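Long-range contact in catechol 2,3-dioxygenase (Pseudomonas sp. KL28, PDB 3HPY), which probably opens the ring of catechols with molecular oxygen at a single iron, as an extradiol dioxygenase of aromatic hydrocarbon catabolism: residues Val14-Leu19 / Ser262-Glu267. Numbering follows the deposited sequence.
Sequences VRVLNL and SGNRFE. With FE (Fe (III) ion), chain I; MCT (4-methylcatechol), chain J.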
# COMPACT_ATOMS: atom_id res chain seq x y z
N VAL C 14 -26.46 12.33 14.48
CA VAL C 14 -26.59 13.23 13.33
C VAL C 14 -27.97 13.09 12.70
O VAL C 14 -28.55 12.01 12.65
CB VAL C 14 -25.50 12.90 12.27
CG1 VAL C 14 -25.68 13.78 11.03
CG2 VAL C 14 -24.12 13.12 12.86
N ARG C 15 -28.49 14.21 12.21
CA ARG C 15 -29.81 14.25 11.59
C ARG C 15 -29.72 14.37 10.07
O ARG C 15 -28.93 15.14 9.54
CB ARG C 15 -30.60 15.43 12.17
CG ARG C 15 -29.76 16.67 12.45
CD ARG C 15 -30.65 17.81 12.92
NE ARG C 15 -29.99 19.11 12.88
CZ ARG C 15 -29.19 19.59 13.83
NH1 ARG C 15 -28.95 18.89 14.92
NH2 ARG C 15 -28.64 20.79 13.68
N VAL C 16 -30.53 13.59 9.37
CA VAL C 16 -30.55 13.62 7.91
C VAL C 16 -31.94 14.03 7.42
O VAL C 16 -32.94 13.80 8.10
CB VAL C 16 -30.20 12.24 7.31
CG1 VAL C 16 -28.73 11.93 7.54
CG2 VAL C 16 -31.06 11.17 7.94
N LEU C 17 -31.99 14.66 6.25
CA LEU C 17 -33.24 15.11 5.66
C LEU C 17 -34.13 13.93 5.24
O LEU C 17 -35.35 13.98 5.39
CB LEU C 17 -32.96 15.99 4.44
CG LEU C 17 -31.90 17.09 4.61
CD1 LEU C 17 -31.60 17.73 3.26
CD2 LEU C 17 -32.39 18.12 5.60
N ASN C 18 -33.51 12.88 4.70
CA ASN C 18 -34.24 11.69 4.27
C ASN C 18 -33.66 10.46 4.95
O ASN C 18 -32.58 9.99 4.59
CB ASN C 18 -34.16 11.52 2.75
CG ASN C 18 -35.09 10.43 2.24
OD1 ASN C 18 -35.05 9.28 2.69
ND2 ASN C 18 -35.93 10.78 1.27
N LEU C 19 -34.39 9.95 5.93
CA LEU C 19 -33.95 8.79 6.68
C LEU C 19 -33.65 7.59 5.78
O LEU C 19 -32.58 6.98 5.89
CB LEU C 19 -35.02 8.40 7.70
CG LEU C 19 -34.54 8.14 9.13
CD1 LEU C 19 -35.73 7.74 9.99
CD2 LEU C 19 -33.49 7.06 9.14
N SER C 262 -27.64 14.17 2.76
CA SER C 262 -28.29 15.33 3.36
C SER C 262 -27.33 16.51 3.47
O SER C 262 -27.72 17.59 3.91
CB SER C 262 -28.83 15.00 4.75
OG SER C 262 -29.68 13.88 4.74
N GLY C 263 -26.08 16.31 3.10
CA GLY C 263 -25.12 17.40 3.20
C GLY C 263 -24.22 17.34 4.42
O GLY C 263 -23.43 18.26 4.67
N ASN C 264 -24.33 16.28 5.20
CA ASN C 264 -23.47 16.11 6.37
C ASN C 264 -22.12 15.62 5.87
O ASN C 264 -22.02 14.53 5.30
CB ASN C 264 -24.05 15.07 7.32
CG ASN C 264 -25.38 15.50 7.92
OD1 ASN C 264 -26.34 14.73 7.93
ND2 ASN C 264 -25.43 16.72 8.43
N ARG C 265 -21.07 16.41 6.08
CA ARG C 265 -19.74 16.03 5.66
C ARG C 265 -19.18 14.95 6.60
O ARG C 265 -19.36 15.03 7.82
CB ARG C 265 -18.79 17.23 5.69
CG ARG C 265 -17.36 16.89 5.28
CD ARG C 265 -16.37 18.03 5.54
NE ARG C 265 -16.53 19.17 4.64
CZ ARG C 265 -16.95 20.37 5.04
NH1 ARG C 265 -17.26 20.57 6.32
NH2 ARG C 265 -17.06 21.37 4.17
N PHE C 266 -18.52 13.95 6.03
CA PHE C 266 -17.90 12.92 6.83
C PHE C 266 -16.48 12.76 6.30
O PHE C 266 -16.13 13.32 5.26
CB PHE C 266 -18.68 11.60 6.74
CG PHE C 266 -18.62 10.94 5.38
CD1 PHE C 266 -17.65 9.99 5.10
CD2 PHE C 266 -19.55 11.27 4.40
CE1 PHE C 266 -17.60 9.37 3.86
CE2 PHE C 266 -19.50 10.65 3.16
CZ PHE C 266 -18.53 9.70 2.89
N GLU C 267 -15.66 12.01 7.03
CA GLU C 267 -14.28 11.80 6.60
C GLU C 267 -13.85 10.35 6.80
O GLU C 267 -14.29 9.68 7.76
CB GLU C 267 -13.35 12.72 7.39
CG GLU C 267 -11.86 12.46 7.23
CD GLU C 267 -11.03 13.20 8.27
OE1 GLU C 267 -11.38 13.12 9.46
OE2 GLU C 267 -10.04 13.86 7.91
FE FE I . -11.03 14.86 10.67
C1 MCT J . -7.53 18.41 9.89
C2 MCT J . -8.90 18.14 9.82
C3 MCT J . -9.37 16.85 10.17
O3 MCT J . -10.68 16.59 10.10
C4 MCT J . -8.48 15.84 10.59
O4 MCT J . -8.95 14.60 10.92
C5 MCT J . -7.08 16.11 10.66
C6 MCT J . -6.62 17.40 10.31
C MCT J . -7.02 19.76 9.51
O HOH W 1 -30.46 11.37 3.89
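Ser262 meets the turn at Val16-Leu17 with its hydroxyl, a compact example of how a short polar side chain can join the packing between two domains of an enzyme. Leu17 N donates to Ser262 OG over 2.9 Å, in a bond bent to 142°. The hydroxyl lies anti to the carbonyl carbon of its own residue (chi1 -55°), which carries it out to the turn, where Val16 CB presses on the same OG at 3.1 Å. Water 1 gives the oxygen a further partner, 2.8 Å from Ser262 OG, and donates to Asn18 O at 2.6 Å, thus bridging the turn to the serine.

The close packing continues on the buried side, where the side chain of Asn264 rests against Val14 and Val16. Val14 CG1 approaches Asn264 CG to 3.6 Å from the opposite direction, whereas the side chains of Val16 and Asn264 cross nearly at a right angle. The solvent side is looser: Leu17 merely lays its branch along the serine, with CG 3.7 Å from Ser262 CB and CD1 3.9 Å from Ser262 O.

At the N-cap position, Asn18 uses its side chain to cap helix 19-29 through Glu21 N. Val14 and Val16 also pack on strand 56-60, beside strand 9-16 in the N-terminal sheet. Past the turn at Ser262-Asn264, which Asp260 holds by two backbone N-H groups, strand 265-270 runs between strands 213-220 and 254-259 and brings Glu267 to the iron alongside His154 and His216; the interdomain seam thus lies just upstream of a metal ligand.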